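Local coordinates for DNA polymerase III subunit beta (Helicobacter pylori 26695, PDB 4S3I), which confers DNA tethering and processivity on DNA polymerases and other proteins as a ring-shaped sliding factor of replication, at residues D86-L98 / K101-D113. Numbering follows the deposited sequence.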
loop_
_atom_site.group_PDB
_atom_site.type_symbol
_atom_site.label_atom_id
_atom_site.label_comp_id
_atom_site.label_asym_id
_atom_site.label_seq_id
_atom_site.Cartn_x
_atom_site.Cartn_y
_atom_site.Cartn_z
ATOM N N ASP A 86 15.231 20.223 -7.810
ATOM C CA ASP A 86 14.658 20.447 -9.129
ATOM C C ASP A 86 15.481 21.503 -9.861
ATOM O O ASP A 86 15.015 22.615 -10.116
ATOM C CB ASP A 86 13.187 20.863 -9.026
ATOM C CG ASP A 86 12.294 19.731 -8.535
ATOM O OD1 ASP A 86 12.346 18.629 -9.125
ATOM O OD2 ASP A 86 11.548 19.943 -7.551
ATOM N N SER A 87 16.724 21.139 -10.157
ATOM C CA SER A 87 17.617 21.934 -10.989
ATOM C C SER A 87 18.380 20.964 -11.897
ATOM O O SER A 87 18.390 19.753 -11.648
ATOM C CB SER A 87 18.581 22.762 -10.133
ATOM O OG SER A 87 19.498 21.941 -9.432
ATOM N N ASN A 88 19.001 21.478 -12.951
ATOM C CA ASN A 88 19.628 20.614 -13.942
ATOM C C ASN A 88 20.736 19.723 -13.370
ATOM O O ASN A 88 21.427 20.099 -12.423
ATOM C CB ASN A 88 20.163 21.446 -15.113
ATOM C CG ASN A 88 19.057 21.925 -16.040
ATOM O OD1 ASN A 88 17.875 21.652 -15.814
ATOM N ND2 ASN A 88 19.442 22.643 -17.095
ATOM N N ILE A 89 20.908 18.551 -13.975
ATOM C CA ILE A 89 21.886 17.565 -13.513
ATOM C C ILE A 89 22.953 17.311 -14.558
ATOM O O ILE A 89 22.645 17.118 -15.731
ATOM C CB ILE A 89 21.187 16.237 -13.182
ATOM C CG1 ILE A 89 20.262 16.433 -11.976
ATOM C CG2 ILE A 89 22.208 15.124 -12.908
ATOM C CD1 ILE A 89 19.330 15.272 -11.729
ATOM N N ILE A 90 24.209 17.308 -14.127
ATOM C CA ILE A 90 25.322 17.016 -15.007
ATOM C C ILE A 90 25.671 15.529 -14.961
ATOM O O ILE A 90 25.874 14.967 -13.885
ATOM C CB ILE A 90 26.549 17.844 -14.606
ATOM C CG1 ILE A 90 26.295 19.328 -14.898
ATOM C CG2 ILE A 90 27.799 17.347 -15.308
ATOM C CD1 ILE A 90 27.369 20.266 -14.368
ATOM N N LEU A 91 25.744 14.892 -16.127
ATOM C CA LEU A 91 26.191 13.506 -16.213
ATOM C C LEU A 91 27.471 13.467 -17.013
ATOM O O LEU A 91 27.514 13.940 -18.156
ATOM C CB LEU A 91 25.127 12.626 -16.861
ATOM C CG LEU A 91 23.758 12.741 -16.205
ATOM C CD1 LEU A 91 22.702 11.974 -16.992
ATOM C CD2 LEU A 91 23.811 12.254 -14.755
ATOM N N GLU A 92 28.527 12.929 -16.418
ATOM C CA GLU A 92 29.820 12.918 -17.091
ATOM C C GLU A 92 30.585 11.637 -16.795
ATOM O O GLU A 92 30.760 11.272 -15.637
ATOM C CB GLU A 92 30.650 14.130 -16.650
ATOM C CG GLU A 92 32.065 14.171 -17.239
ATOM C CD GLU A 92 32.784 15.484 -16.946
ATOM O OE1 GLU A 92 32.256 16.292 -16.145
ATOM O OE2 GLU A 92 33.875 15.702 -17.520
ATOM N N THR A 93 31.055 10.957 -17.834
ATOM C CA THR A 93 31.820 9.741 -17.611
ATOM C C THR A 93 33.240 10.091 -17.198
ATOM O O THR A 93 33.799 11.106 -17.614
ATOM C CB THR A 93 31.856 8.834 -18.845
ATOM O OG1 THR A 93 32.422 9.560 -19.938
ATOM C CG2 THR A 93 30.448 8.371 -19.202
ATOM N N LYS A 94 33.809 9.235 -16.362
ATOM C CA LYS A 94 35.177 9.379 -15.916
ATOM C C LYS A 94 35.695 7.957 -15.775
ATOM O O LYS A 94 35.284 7.242 -14.869
ATOM C CB LYS A 94 35.222 10.123 -14.578
ATOM C CG LYS A 94 35.665 11.591 -14.667
ATOM C CD LYS A 94 34.499 12.570 -14.835
ATOM C CE LYS A 94 34.975 14.031 -14.767
ATOM N NZ LYS A 94 35.881 14.423 -15.891
ATOM N N ASP A 95 36.569 7.547 -16.691
ATOM C CA ASP A 95 36.983 6.140 -16.846
ATOM C C ASP A 95 35.828 5.102 -16.902
ATOM O O ASP A 95 35.032 5.090 -17.847
ATOM C CB ASP A 95 38.101 5.743 -15.845
ATOM C CG ASP A 95 37.637 5.729 -14.394
ATOM O OD1 ASP A 95 37.066 4.701 -13.965
ATOM O OD2 ASP A 95 37.835 6.742 -13.693
ATOM N N ASP A 96 35.762 4.240 -15.893
ATOM C CA ASP A 96 34.823 3.131 -15.818
ATOM C C ASP A 96 33.658 3.568 -14.933
ATOM O O ASP A 96 32.976 2.745 -14.326
ATOM C CB ASP A 96 35.543 1.952 -15.149
ATOM C CG ASP A 96 35.080 0.595 -15.655
ATOM O OD1 ASP A 96 34.085 0.523 -16.410
ATOM O OD2 ASP A 96 35.726 -0.410 -15.277
ATOM N N SER A 97 33.439 4.876 -14.847
ATOM C CA SER A 97 32.567 5.412 -13.816
ATOM C C SER A 97 31.719 6.556 -14.353
ATOM O O SER A 97 32.184 7.333 -15.197
ATOM C CB SER A 97 33.420 5.876 -12.634
ATOM O OG SER A 97 32.651 6.604 -11.712
ATOM N N LEU A 98 30.478 6.646 -13.888
ATOM C CA LEU A 98 29.609 7.750 -14.272
ATOM C C LEU A 98 29.501 8.735 -13.119
ATOM O O LEU A 98 29.113 8.352 -12.005
ATOM C CB LEU A 98 28.205 7.259 -14.621
ATOM C CG LEU A 98 27.287 8.411 -15.049
ATOM C CD1 LEU A 98 27.810 9.011 -16.348
ATOM C CD2 LEU A 98 25.826 7.998 -15.198
ATOM N N LYS A 101 26.385 15.203 -11.043
ATOM C CA LYS A 101 26.595 16.427 -10.264
ATOM C C LYS A 101 25.389 17.338 -10.320
ATOM O O LYS A 101 24.756 17.497 -11.367
ATOM C CB LYS A 101 27.829 17.197 -10.746
ATOM C CG LYS A 101 28.929 16.344 -11.315
ATOM C CD LYS A 101 30.017 16.087 -10.296
ATOM C CE LYS A 101 30.735 17.372 -9.917
ATOM N NZ LYS A 101 31.926 17.104 -9.055
ATOM N N GLN A 102 25.060 17.919 -9.175
ATOM C CA GLN A 102 24.059 18.965 -9.118
ATOM C C GLN A 102 24.519 19.918 -8.033
ATOM O O GLN A 102 24.358 19.626 -6.847
ATOM C CB GLN A 102 22.677 18.407 -8.765
ATOM C CG GLN A 102 21.596 19.475 -8.726
ATOM C CD GLN A 102 20.287 18.970 -8.168
ATOM O OE1 GLN A 102 20.160 18.741 -6.962
ATOM N NE2 GLN A 102 19.297 18.793 -9.042
ATOM N N ASN A 103 25.129 21.025 -8.449
ATOM C CA ASN A 103 25.620 22.052 -7.531
ATOM C C ASN A 103 26.547 21.480 -6.468
ATOM O O ASN A 103 27.658 21.053 -6.782
ATOM C CB ASN A 103 24.470 22.821 -6.879
ATOM C CG ASN A 103 24.948 24.056 -6.129
ATOM O OD1 ASN A 103 26.102 24.479 -6.271
ATOM N ND2 ASN A 103 24.067 24.641 -5.333
ATOM N N LYS A 104 26.091 21.458 -5.215
ATOM C CA LYS A 104 26.929 20.968 -4.115
ATOM C C LYS A 104 26.969 19.436 -4.012
ATOM O O LYS A 104 27.806 18.881 -3.310
ATOM C CB LYS A 104 26.466 21.566 -2.782
ATOM C CG LYS A 104 26.392 23.083 -2.762
ATOM C CD LYS A 104 27.488 23.700 -1.903
ATOM C CE LYS A 104 26.916 24.737 -0.933
ATOM N NZ LYS A 104 26.325 25.931 -1.603
ATOM N N SER A 105 26.062 18.763 -4.712
ATOM C CA SER A 105 25.956 17.312 -4.622
ATOM C C SER A 105 26.693 16.633 -5.760
ATOM O O SER A 105 26.653 17.094 -6.907
ATOM C CB SER A 105 24.492 16.882 -4.633
ATOM O OG SER A 105 23.784 17.535 -3.609
ATOM N N SER A 106 27.371 15.532 -5.449
ATOM C CA SER A 106 28.069 14.766 -6.484
ATOM C C SER A 106 28.128 13.271 -6.163
ATOM O O SER A 106 28.290 12.884 -5.008
ATOM C CB SER A 106 29.473 15.319 -6.719
ATOM O OG SER A 106 30.302 15.098 -5.604
ATOM N N PHE A 107 28.017 12.433 -7.186
ATOM C CA PHE A 107 27.995 10.996 -6.969
ATOM C C PHE A 107 28.818 10.303 -8.016
ATOM O O PHE A 107 29.022 10.836 -9.111
ATOM C CB PHE A 107 26.571 10.457 -7.081
ATOM C CG PHE A 107 25.565 11.231 -6.298
ATOM C CD1 PHE A 107 25.084 12.448 -6.768
ATOM C CD2 PHE A 107 25.080 10.738 -5.099
ATOM C CE1 PHE A 107 24.160 13.164 -6.047
ATOM C CE2 PHE A 107 24.148 11.441 -4.380
ATOM C CZ PHE A 107 23.688 12.661 -4.856
ATOM N N LYS A 108 29.264 9.095 -7.693
ATOM C CA LYS A 108 29.916 8.235 -8.674
ATOM C C LYS A 108 29.312 6.835 -8.632
ATOM O O LYS A 108 29.050 6.295 -7.554
ATOM C CB LYS A 108 31.420 8.184 -8.426
ATOM C CG LYS A 108 32.156 9.453 -8.820
ATOM C CD LYS A 108 33.664 9.304 -8.656
ATOM C CE LYS A 108 34.037 8.787 -7.263
ATOM N NZ LYS A 108 33.901 9.799 -6.167
ATOM N N LEU A 109 29.077 6.258 -9.805
ATOM C CA LEU A 109 28.600 4.885 -9.900
ATOM C C LEU A 109 29.408 4.163 -10.970
ATOM O O LEU A 109 29.778 4.755 -11.987
ATOM C CB LEU A 109 27.098 4.820 -10.206
ATOM C CG LEU A 109 26.147 5.198 -9.077
ATOM C CD1 LEU A 109 24.703 5.256 -9.552
ATOM C CD2 LEU A 109 26.275 4.210 -7.924
ATOM N N PRO A 110 29.701 2.878 -10.739
ATOM C CA PRO A 110 30.552 2.155 -11.684
ATOM C C PRO A 110 29.782 1.784 -12.959
ATOM O O PRO A 110 28.602 1.446 -12.883
ATOM C CB PRO A 110 30.940 0.895 -10.906
ATOM C CG PRO A 110 29.731 0.651 -9.971
ATOM C CD PRO A 110 29.218 2.029 -9.625
ATOM N N MET A 111 30.443 1.851 -14.111
ATOM C CA MET A 111 29.818 1.449 -15.361
ATOM C C MET A 111 30.310 0.060 -15.755
ATOM O O MET A 111 31.412 -0.335 -15.371
ATOM C CB MET A 111 30.151 2.463 -16.461
ATOM C CG MET A 111 29.773 3.902 -16.141
ATOM S SD MET A 111 29.656 4.827 -17.672
ATOM C CE MET A 111 31.368 4.849 -18.214
ATOM N N PHE A 112 29.510 -0.679 -16.523
ATOM C CA PHE A 112 29.966 -1.950 -17.094
ATOM C C PHE A 112 30.352 -1.783 -18.571
ATOM O O PHE A 112 30.076 -0.749 -19.177
ATOM C CB PHE A 112 28.882 -3.028 -16.957
ATOM C CG PHE A 112 28.612 -3.454 -15.537
ATOM C CD1 PHE A 112 29.647 -3.562 -14.613
ATOM C CD2 PHE A 112 27.326 -3.767 -15.132
ATOM C CE1 PHE A 112 29.392 -3.963 -13.296
ATOM C CE2 PHE A 112 27.060 -4.158 -13.823
ATOM C CZ PHE A 112 28.091 -4.253 -12.905
ATOM N N ASP A 113 30.976 -2.800 -19.145
ATOM C CA ASP A 113 31.296 -2.791 -20.575
ATOM C C ASP A 113 30.002 -2.798 -21.401
ATOM O O ASP A 113 29.271 -3.787 -21.423
ATOM C CB ASP A 113 32.177 -3.997 -20.920
ATOM C CG ASP A 113 32.646 -4.002 -22.375
ATOM O OD1 ASP A 113 32.379 -3.033 -23.122
ATOM O OD2 ASP A 113 33.300 -4.993 -22.761
#
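Two successive β-hairpins form a three-stranded antiparallel meander, in which strand 97-102 pairs with 89-94 through I90 and K101 and with 105-110 through L98 and L109. I90 N gives a nearly straight bond to K101 O (2.8 Å, 168° at the hydrogen), returned by K101 N to I90 O; the two CB atoms lie side by side on one face. L98 and L109 exchange the same pair of bonds, L98 N to L109 O at 2.8 Å, and both side chains pack on I72. Two residues further along, M111 N reaches D96 O at 2.7 Å, continuing the ladder beyond the non-hydrogen-bonded pair S97-P110. The M111 side chain then folds back over the first hairpin: its CG lies 4.0 Å from L98 CB, and a bend at the last torsion (chi3 -68°) brings CE to within 3.8 Å of T93 CG2, the two side chains crossing at about a right angle. At the other end Q102 stretches out, CG anti to its backbone N (chi1 -179°), and its NE2 donates to S87 O at 2.9 Å from well above the carbonyl plane. Its OE1 accepts from K85 N, so both ends of this buried amide are held by backbone groups leading into strand 89-94. Type II' turns close both hairpins, K94-S97 and Q102-S105. Strand 105-110 forms the outer edge within the chain, but S106, F107 and K108 pair with an antiparallel strand of the second subunit, the continuous intersubunit sheet characteristic of bacterial β sliding-ring dimers.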